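Local coordinates for protein spondin-1 (Homo sapiens, PDB 2ZOU) that is a secreted extracellular-matrix glycoprotein, also called F-spondin, that probably acts in cell adhesion, here represented by its reeler domain, at residues Leu26-Asp31 / Thr39-Thr44; Thr57-Arg62 / Pro92-Glu97; Ala74-Ile79 / Phe109-Pro114. All blocks are in the same frame, centred on the assembly; numbering follows the deposited sequence.

Contact 1 of 3, residues Leu26-Asp31 / Thr39-Thr44; sequences LRVEGD and TSYRVT
Y41 meets V28 through its CB, which lies 3.7 Å from V28 CG1; the ring also comes near that methyl obliquely, and its hydroxyl O accepts the backbone N-H of K36. The carbonyl O of R42 accepts the E29 N-H at 2.9 Å, the donor sitting nearly in line with the C=O bond. One water extends this pairing, donating to E29 O and accepting from R42 N. The R42 side chain runs beside that of E29 in the same direction, its CD 3.5 Å from E29 OE1. E29 OE1 and R42 NE, 3.9 Å apart, make a long salt bridge by charge alone, as no N-H points at an oxygen so far out of the guanidinium plane; NH1 is hydrogen-bonded to Q107 OE1. V43 faces the interior with V28 and L26, its CG1 anti to the backbone N (chi1 -179°) and set against L26 CD1 at 3.6 Å. On the other face, T44 places OG1 3.7 Å from R27 CB, and its N and O pair with R27 O and R27 N, both at 2.9 Å. A type II turn spans V28 to D31. The whole is an antiparallel beta hairpin at the edge of the four-stranded sheet of the reeler beta-sandwich.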
loop_
_atom_site.group_PDB
_atom_site.type_symbol
_atom_site.label_atom_id
_atom_site.label_comp_id
_atom_site.label_asym_id
_atom_site.label_seq_id
_atom_site.Cartn_x
_atom_site.Cartn_y
_atom_site.Cartn_z
ATOM N N LEU A 26 7.064 1.069 -3.751
ATOM C CA LEU A 26 5.815 1.733 -3.394
ATOM C C LEU A 26 6.123 3.212 -3.239
ATOM O O LEU A 26 7.006 3.591 -2.460
ATOM C CB LEU A 26 5.294 1.172 -2.073
ATOM C CG LEU A 26 3.906 1.678 -1.645
ATOM C CD1 LEU A 26 2.826 1.206 -2.609
ATOM C CD2 LEU A 26 3.591 1.182 -0.263
ATOM N N ARG A 27 5.456 4.042 -4.029
ATOM C CA ARG A 27 5.737 5.469 -4.044
ATOM C C ARG A 27 4.450 6.237 -3.930
ATOM O O ARG A 27 3.376 5.709 -4.163
ATOM C CB ARG A 27 6.455 5.871 -5.324
ATOM C CG ARG A 27 7.763 5.137 -5.517
ATOM C CD ARG A 27 8.720 5.887 -6.389
ATOM N NE ARG A 27 9.100 7.174 -5.810
ATOM C CZ ARG A 27 10.112 7.913 -6.247
ATOM N NH1 ARG A 27 10.861 7.489 -7.258
ATOM N NH2 ARG A 27 10.382 9.072 -5.666
ATOM N N VAL A 28 4.572 7.500 -3.555
ATOM C CA VAL A 28 3.458 8.422 -3.633
ATOM C C VAL A 28 3.873 9.513 -4.617
ATOM O O VAL A 28 4.935 10.153 -4.454
ATOM C CB VAL A 28 3.150 9.028 -2.269
ATOM C CG1 VAL A 28 1.994 10.019 -2.394
ATOM C CG2 VAL A 28 2.771 7.897 -1.296
ATOM N N GLU A 29 3.065 9.708 -5.661
ATOM C CA GLU A 29 3.383 10.700 -6.681
ATOM C C GLU A 29 3.543 12.082 -6.050
ATOM O O GLU A 29 2.725 12.480 -5.206
ATOM C CB GLU A 29 2.304 10.739 -7.767
ATOM C CG GLU A 29 2.324 9.526 -8.695
ATOM C CD GLU A 29 1.427 9.681 -9.924
ATOM O OE1 GLU A 29 0.653 10.667 -10.000
ATOM O OE2 GLU A 29 1.516 8.820 -10.825
ATOM N N GLY A 30 4.588 12.795 -6.463
ATOM C CA GLY A 30 4.897 14.106 -5.912
ATOM C C GLY A 30 5.799 14.033 -4.688
ATOM O O GLY A 30 6.171 15.073 -4.164
ATOM N N ASP A 31 6.129 12.810 -4.233
ATOM C CA ASP A 31 7.076 12.638 -3.107
ATOM C C ASP A 31 6.789 13.575 -1.917
ATOM O O ASP A 31 7.643 14.373 -1.511
ATOM C CB ASP A 31 8.512 12.841 -3.605
ATOM C CG ASP A 31 8.913 11.829 -4.661
ATOM O OD1 ASP A 31 8.323 10.728 -4.713
ATOM O OD2 ASP A 31 9.825 12.155 -5.456
ATOM N N THR A 39 -6.361 15.377 1.964
ATOM C CA THR A 39 -5.742 15.389 0.654
ATOM C C THR A 39 -5.705 13.975 0.068
ATOM O O THR A 39 -5.390 13.007 0.777
ATOM C CB THR A 39 -4.343 16.004 0.727
ATOM O OG1 THR A 39 -4.469 17.403 1.008
ATOM C CG2 THR A 39 -3.602 15.833 -0.592
ATOM N N SER A 40 -6.027 13.875 -1.220
ATOM C CA SER A 40 -5.910 12.640 -1.982
ATOM C C SER A 40 -4.508 12.529 -2.588
ATOM O O SER A 40 -4.049 13.446 -3.291
ATOM C CB SER A 40 -6.948 12.582 -3.100
ATOM O OG SER A 40 -8.266 12.542 -2.588
ATOM N N TYR A 41 -3.847 11.409 -2.312
ATOM C CA TYR A 41 -2.524 11.104 -2.861
ATOM C C TYR A 41 -2.607 9.922 -3.797
ATOM O O TYR A 41 -3.378 8.984 -3.557
ATOM C CB TYR A 41 -1.545 10.785 -1.718
ATOM C CG TYR A 41 -1.327 11.972 -0.818
ATOM C CD1 TYR A 41 -0.374 12.933 -1.131
ATOM C CD2 TYR A 41 -2.109 12.154 0.326
ATOM C CE1 TYR A 41 -0.185 14.038 -0.321
ATOM C CE2 TYR A 41 -1.949 13.266 1.139
ATOM C CZ TYR A 41 -0.965 14.194 0.830
ATOM O OH TYR A 41 -0.845 15.297 1.648
ATOM N N ARG A 42 -1.834 9.961 -4.877
ATOM C CA ARG A 42 -1.813 8.811 -5.783
ATOM C C ARG A 42 -0.643 7.899 -5.421
ATOM O O ARG A 42 0.529 8.267 -5.545
ATOM C CB ARG A 42 -1.770 9.240 -7.260
ATOM C CG ARG A 42 -2.037 8.062 -8.202
ATOM C CD ARG A 42 -2.010 8.463 -9.667
ATOM N NE ARG A 42 -3.037 9.443 -10.002
ATOM C CZ ARG A 42 -3.950 9.290 -10.956
ATOM N NH1 ARG A 42 -3.977 8.182 -11.696
ATOM N NH2 ARG A 42 -4.820 10.269 -11.173
ATOM N N VAL A 43 -0.992 6.727 -4.904
ATOM C CA VAL A 43 -0.031 5.721 -4.474
ATOM C C VAL A 43 0.214 4.764 -5.643
ATOM O O VAL A 43 -0.732 4.291 -6.273
ATOM C CB VAL A 43 -0.528 4.941 -3.233
ATOM C CG1 VAL A 43 0.508 3.896 -2.790
ATOM C CG2 VAL A 43 -0.815 5.912 -2.093
ATOM N N THR A 44 1.482 4.472 -5.922
ATOM C CA THR A 44 1.822 3.586 -7.026
ATOM C C THR A 44 2.692 2.443 -6.542
ATOM O O THR A 44 3.545 2.608 -5.649
ATOM C CB THR A 44 2.551 4.346 -8.141
ATOM O OG1 THR A 44 3.796 4.818 -7.647
ATOM C CG2 THR A 44 1.724 5.525 -8.628
HETATM O O HOH W 1 -0.136 12.188 -5.412
#

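Contact 2 of 3, residues Thr57-Arg62 / Pro92-Glu97; sequences TLIALR and PVAVTE. With EDO (1,2-ethanediol), chain D.
Strands 57-62 and 95-97 run antiparallel, their axes 4.8 Å apart and 171° between directions. L58 and V95 form the hydrogen-bonded pair: L58 N donates to V95 O at 2.8 Å and V95 N to L58 O at 2.9 Å. V95 O also receives the CA-H of T57. At P92, V93 and A94 the chain turns a corner, which keeps the ladder short. L58 and V95 point to the same face, where their CB atoms stand 4.1 Å apart. On the other side, A94 CB touches I59 CG2 at 3.6 Å. At chi1 60° I59 CG1 lies between the backbone N and the carbonyl carbon, and this rotation brings the CG2 methyl to A94. T57 puts CG2 4.1 Å from A94 CB, and its OG1 is hydrogen-bonded at 2.7 Å to O2 of an ethanediol, probably from the crystallisation liquor, which S125 also binds. T96 OG1 finds its strongest polar partner in F56 O. Within the five-stranded sheet, strand 55-62 lies between 95-97 and 120-127, and strand 85-88 flanks 95-97 on its far side; L58 and V95 both pack on F77 of the opposing sheet.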
loop_
_atom_site.group_PDB
_atom_site.type_symbol
_atom_site.label_atom_id
_atom_site.label_comp_id
_atom_site.label_asym_id
_atom_site.label_seq_id
_atom_site.Cartn_x
_atom_site.Cartn_y
_atom_site.Cartn_z
ATOM N N THR A 57 -0.783 -6.922 -2.296
ATOM C CA THR A 57 -1.643 -6.437 -1.230
ATOM C C THR A 57 -1.076 -5.123 -0.742
ATOM O O THR A 57 0.124 -5.010 -0.522
ATOM C CB THR A 57 -1.693 -7.409 -0.048
ATOM O OG1 THR A 57 -2.065 -8.711 -0.513
ATOM C CG2 THR A 57 -2.725 -6.934 0.973
ATOM N N LEU A 58 -1.949 -4.148 -0.548
ATOM C CA LEU A 58 -1.553 -2.819 -0.148
ATOM C C LEU A 58 -2.412 -2.339 1.023
ATOM O O LEU A 58 -3.645 -2.391 0.941
ATOM C CB LEU A 58 -1.689 -1.869 -1.347
ATOM C CG LEU A 58 -1.603 -0.373 -1.072
ATOM C CD1 LEU A 58 -0.241 -0.008 -0.540
ATOM C CD2 LEU A 58 -1.930 0.434 -2.311
ATOM N N ILE A 59 -1.755 -1.876 2.098
ATOM C CA ILE A 59 -2.456 -1.363 3.296
ATOM C C ILE A 59 -1.842 -0.057 3.783
ATOM O O ILE A 59 -0.748 0.319 3.365
ATOM C CB ILE A 59 -2.491 -2.419 4.442
ATOM C CG1 ILE A 59 -1.067 -2.810 4.850
ATOM C CG2 ILE A 59 -3.329 -3.621 4.009
ATOM C CD1 ILE A 59 -1.011 -3.805 6.007
ATOM N N ALA A 60 -2.581 0.655 4.636
ATOM C CA ALA A 60 -2.084 1.859 5.293
ATOM C C ALA A 60 -2.372 1.719 6.780
ATOM O O ALA A 60 -3.538 1.629 7.164
ATOM C CB ALA A 60 -2.790 3.079 4.741
ATOM N N LEU A 61 -1.322 1.704 7.598
ATOM C CA LEU A 61 -1.442 1.436 9.038
ATOM C C LEU A 61 -0.942 2.593 9.859
ATOM O O LEU A 61 0.065 3.215 9.521
ATOM C CB LEU A 61 -0.618 0.208 9.416
ATOM C CG LEU A 61 -1.011 -1.116 8.767
ATOM C CD1 LEU A 61 -0.119 -2.244 9.306
ATOM C CD2 LEU A 61 -2.488 -1.427 9.030
ATOM N N ARG A 62 -1.600 2.859 10.987
ATOM C CA ARG A 62 -0.991 3.703 11.982
ATOM C C ARG A 62 0.322 3.042 12.368
ATOM O O ARG A 62 0.384 1.813 12.499
ATOM C CB ARG A 62 -1.916 3.802 13.197
ATOM C CG ARG A 62 -3.207 4.554 12.888
ATOM C CD ARG A 62 -3.910 4.920 14.178
ATOM N NE ARG A 62 -5.235 5.482 13.945
ATOM C CZ ARG A 62 -5.813 6.373 14.748
ATOM N NH1 ARG A 62 -5.172 6.823 15.819
ATOM N NH2 ARG A 62 -7.026 6.829 14.471
ATOM N N PRO A 92 -11.395 -5.779 4.018
ATOM C CA PRO A 92 -11.999 -4.717 3.204
ATOM C C PRO A 92 -11.227 -3.405 3.188
ATOM O O PRO A 92 -11.547 -2.513 2.391
ATOM C CB PRO A 92 -13.368 -4.518 3.861
ATOM C CG PRO A 92 -13.168 -4.950 5.281
ATOM C CD PRO A 92 -12.245 -6.122 5.181
ATOM N N VAL A 93 -10.229 -3.304 4.064
ATOM C CA VAL A 93 -9.349 -2.139 4.166
ATOM C C VAL A 93 -8.062 -2.311 3.345
ATOM O O VAL A 93 -7.254 -1.392 3.277
ATOM C CB VAL A 93 -8.993 -1.829 5.659
ATOM C CG1 VAL A 93 -10.199 -1.189 6.373
ATOM C CG2 VAL A 93 -8.495 -3.075 6.398
ATOM N N ALA A 94 -7.890 -3.484 2.736
ATOM C CA ALA A 94 -6.716 -3.788 1.916
ATOM C C ALA A 94 -7.051 -3.754 0.422
ATOM O O ALA A 94 -8.121 -4.221 0.006
ATOM C CB ALA A 94 -6.142 -5.158 2.303
ATOM N N VAL A 95 -6.136 -3.181 -0.368
ATOM C CA VAL A 95 -6.239 -3.191 -1.830
ATOM C C VAL A 95 -5.476 -4.395 -2.380
ATOM O O VAL A 95 -4.382 -4.713 -1.914
ATOM C CB VAL A 95 -5.685 -1.862 -2.460
ATOM C CG1 VAL A 95 -5.941 -1.840 -3.947
ATOM C CG2 VAL A 95 -6.359 -0.643 -1.816
ATOM N N THR A 96 -6.039 -5.062 -3.376
ATOM C CA THR A 96 -5.415 -6.238 -3.973
ATOM C C THR A 96 -5.722 -6.275 -5.487
ATOM O O THR A 96 -6.445 -5.406 -5.986
ATOM C CB THR A 96 -5.849 -7.534 -3.238
ATOM O OG1 THR A 96 -5.002 -8.623 -3.611
ATOM C CG2 THR A 96 -7.314 -7.879 -3.534
ATOM N N GLU A 97 -5.151 -7.234 -6.214
ATOM C CA GLU A 97 -5.393 -7.365 -7.652
ATOM C C GLU A 97 -6.804 -7.879 -7.949
ATOM O O GLU A 97 -7.376 -8.640 -7.164
ATOM C CB GLU A 97 -4.302 -8.225 -8.332
ATOM C CG GLU A 97 -4.405 -9.762 -8.197
ATOM C CD GLU A 97 -4.152 -10.322 -6.797
ATOM O OE1 GLU A 97 -3.531 -9.655 -5.943
ATOM O OE2 GLU A 97 -4.590 -11.474 -6.540
HETATM C C1 EDO D . 1.273 -11.805 -1.680
HETATM O O1 EDO D . 1.333 -11.378 -0.315
HETATM C C2 EDO D . 0.728 -10.673 -2.541
HETATM O O2 EDO D . -0.565 -10.271 -2.063
#

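Contact 3 of 3, residues Ala74-Ile79 / Phe109-Pro114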
loop_
_atom_site.group_PDB
_atom_site.type_symbol
_atom_site.label_atom_id
_atom_site.label_comp_id
_atom_site.label_asym_id
_atom_site.label_seq_id
_atom_site.Cartn_x
_atom_site.Cartn_y
_atom_site.Cartn_z
ATOM N N ALA A 74 -5.448 3.312 8.527
ATOM C CA ALA A 74 -5.533 4.766 8.474
ATOM C C ALA A 74 -5.891 5.248 7.069
ATOM O O ALA A 74 -5.406 4.698 6.071
ATOM C CB ALA A 74 -4.202 5.358 8.890
ATOM N N GLY A 75 -6.746 6.262 7.002
ATOM C CA GLY A 75 -7.129 6.866 5.727
ATOM C C GLY A 75 -8.097 5.992 4.961
ATOM O O GLY A 75 -8.587 4.984 5.486
ATOM N N THR A 76 -8.343 6.377 3.711
ATOM C CA THR A 76 -9.318 5.729 2.850
ATOM C C THR A 76 -8.696 5.544 1.468
ATOM O O THR A 76 -8.294 6.508 0.816
ATOM C CB THR A 76 -10.584 6.618 2.707
ATOM O OG1 THR A 76 -11.258 6.649 3.957
ATOM C CG2 THR A 76 -11.555 6.095 1.626
ATOM N N PHE A 77 -8.596 4.301 1.022
ATOM C CA PHE A 77 -8.242 4.052 -0.359
ATOM C C PHE A 77 -9.433 4.256 -1.286
ATOM O O PHE A 77 -10.582 3.995 -0.917
ATOM C CB PHE A 77 -7.690 2.651 -0.546
ATOM C CG PHE A 77 -6.351 2.443 0.076
ATOM C CD1 PHE A 77 -5.190 2.955 -0.515
ATOM C CD2 PHE A 77 -6.235 1.696 1.244
ATOM C CE1 PHE A 77 -3.927 2.734 0.061
ATOM C CE2 PHE A 77 -4.983 1.475 1.825
ATOM C CZ PHE A 77 -3.834 1.985 1.244
ATOM N N GLN A 78 -9.140 4.708 -2.503
ATOM C CA GLN A 78 -10.131 4.838 -3.558
ATOM C C GLN A 78 -9.607 4.225 -4.856
ATOM O O GLN A 78 -8.524 4.581 -5.322
ATOM C CB GLN A 78 -10.504 6.296 -3.775
ATOM C CG GLN A 78 -11.596 6.476 -4.830
ATOM C CD GLN A 78 -11.960 7.916 -5.070
ATOM O OE1 GLN A 78 -11.250 8.824 -4.661
ATOM N NE2 GLN A 78 -13.080 8.132 -5.742
ATOM N N ILE A 79 -10.364 3.293 -5.418
ATOM C CA ILE A 79 -9.974 2.597 -6.629
ATOM C C ILE A 79 -9.965 3.571 -7.811
ATOM O O ILE A 79 -10.884 4.371 -7.990
ATOM C CB ILE A 79 -10.932 1.401 -6.911
ATOM C CG1 ILE A 79 -10.900 0.398 -5.746
ATOM C CG2 ILE A 79 -10.642 0.732 -8.265
ATOM C CD1 ILE A 79 -9.556 -0.268 -5.480
ATOM N N PHE A 109 -5.819 5.824 -5.220
ATOM C CA PHE A 109 -5.768 6.988 -4.349
ATOM C C PHE A 109 -5.786 6.550 -2.899
ATOM O O PHE A 109 -6.454 5.573 -2.545
ATOM C CB PHE A 109 -6.958 7.915 -4.583
ATOM C CG PHE A 109 -6.897 8.683 -5.871
ATOM C CD1 PHE A 109 -5.823 9.544 -6.133
ATOM C CD2 PHE A 109 -7.919 8.564 -6.820
ATOM C CE1 PHE A 109 -5.761 10.256 -7.327
ATOM C CE2 PHE A 109 -7.859 9.297 -8.015
ATOM C CZ PHE A 109 -6.776 10.129 -8.255
ATOM N N TRP A 110 -5.080 7.318 -2.076
ATOM C CA TRP A 110 -5.159 7.227 -0.626
ATOM C C TRP A 110 -5.494 8.614 -0.108
ATOM O O TRP A 110 -4.756 9.565 -0.364
ATOM C CB TRP A 110 -3.863 6.713 -0.034
ATOM C CG TRP A 110 -3.892 6.625 1.460
ATOM C CD1 TRP A 110 -4.539 5.694 2.209
ATOM C CD2 TRP A 110 -3.224 7.492 2.377
ATOM N NE1 TRP A 110 -4.324 5.926 3.549
ATOM C CE2 TRP A 110 -3.516 7.027 3.679
ATOM C CE3 TRP A 110 -2.404 8.619 2.221
ATOM C CZ2 TRP A 110 -3.008 7.653 4.824
ATOM C CZ3 TRP A 110 -1.907 9.241 3.358
ATOM C CH2 TRP A 110 -2.198 8.744 4.643
ATOM N N ILE A 111 -6.609 8.718 0.604
ATOM C CA ILE A 111 -7.077 9.977 1.146
ATOM C C ILE A 111 -6.637 10.055 2.597
ATOM O O ILE A 111 -6.992 9.186 3.403
ATOM C CB ILE A 111 -8.602 10.099 1.045
ATOM C CG1 ILE A 111 -9.048 9.888 -0.405
ATOM C CG2 ILE A 111 -9.052 11.476 1.616
ATOM C CD1 ILE A 111 -10.571 9.793 -0.605
ATOM N N ALA A 112 -5.838 11.075 2.927
ATOM C CA ALA A 112 -5.174 11.147 4.216
ATOM C C ALA A 112 -6.160 11.371 5.360
ATOM O O ALA A 112 -7.158 12.079 5.207
ATOM C CB ALA A 112 -4.102 12.237 4.220
ATOM N N PRO A 113 -5.861 10.772 6.523
ATOM C CA PRO A 113 -6.775 10.809 7.671
ATOM C C PRO A 113 -6.767 12.143 8.438
ATOM O O PRO A 113 -5.918 12.991 8.179
ATOM C CB PRO A 113 -6.226 9.692 8.560
ATOM C CG PRO A 113 -4.748 9.726 8.295
ATOM C CD PRO A 113 -4.635 9.991 6.812
ATOM N N PRO A 114 -7.720 12.335 9.371
ATOM C CA PRO A 114 -7.782 13.550 10.183
ATOM C C PRO A 114 -6.522 13.845 11.000
ATOM O O PRO A 114 -5.775 12.929 11.377
ATOM C CB PRO A 114 -8.932 13.256 11.153
ATOM C CG PRO A 114 -9.802 12.314 10.425
ATOM C CD PRO A 114 -8.849 11.431 9.662
#
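W110 and A74 are joined by a side-chain to backbone hydrogen bond: the indole NE1 donates to A74 O over 3.0 Å, with an N-H...O angle of 166°. The oxygen lies in the indole plane, at the ring edge, whereas the donor is tilted from the plane of the A74 carbonyl. This buried indole N-H is thus satisfied by the loop just before strand 76-79. With CG anti to the backbone N (chi1 179°), the indole passes close to the backbone of G75, which has no side chain and whose CA lies 3.7 Å from NE1.

Backbone hydrogen bonds form the ladder. T76 and I111 exchange two, the shorter from I111 N to T76 O at 2.8 Å, and Q78 and F109 exchange another two, Q78 N reaching F109 O at 2.8 Å. Between these pairs F77 and W110 make a non-hydrogen-bonded pair, where F77 CA-H approaches F109 O. Strand 76-79 is thereby added antiparallel to 105-111 as an outermost strand of the four-stranded sheet in the reeler beta-sandwich, and its interior face is the one bearing F77 and W110.

On that face the two aromatic side chains meet. W110 CD1 sits over one face of the F77 ring, toward its rim, 3.7 Å from F77 CE1; the ring planes are inclined at 54°. F77 packs further on L58 and A60 of the other sheet, W110 on A60 and, within its own sheet, on V43.

On the outer face the extended Q78 side chain lies alongside F109, pointing the same way, with OE1 4.0 Å from F109 CD2. At the opposite end of the contact, P113 CB rests 3.8 Å from G75 N, and A74 CB approaches P113 CG more loosely.

Contacts 1 and 3 belong to one sheet, since strands 40-47 and 105-111 are neighbours in it; their centres lie about 11 Å apart, and probable hydrogen bonds from W110 N to Y41 O (2.8 Å) and from A112 N to T39 O (2.9 Å) join them. Contact 2 lies in the other sheet, its centre about 10 Å from that of contact 3 and about 15 Å from that of contact 1. The interior between the sheets is shared: V95 CG2 lies 3.6 Å from F77 CG, A60 CB 3.4 Å from W110 NE1, and L26 CD1 3.9 Å from L58 CD1. A probable backbone hydrogen bond between A74 N and A60 O (2.9 Å) also ties contact 3 to contact 2.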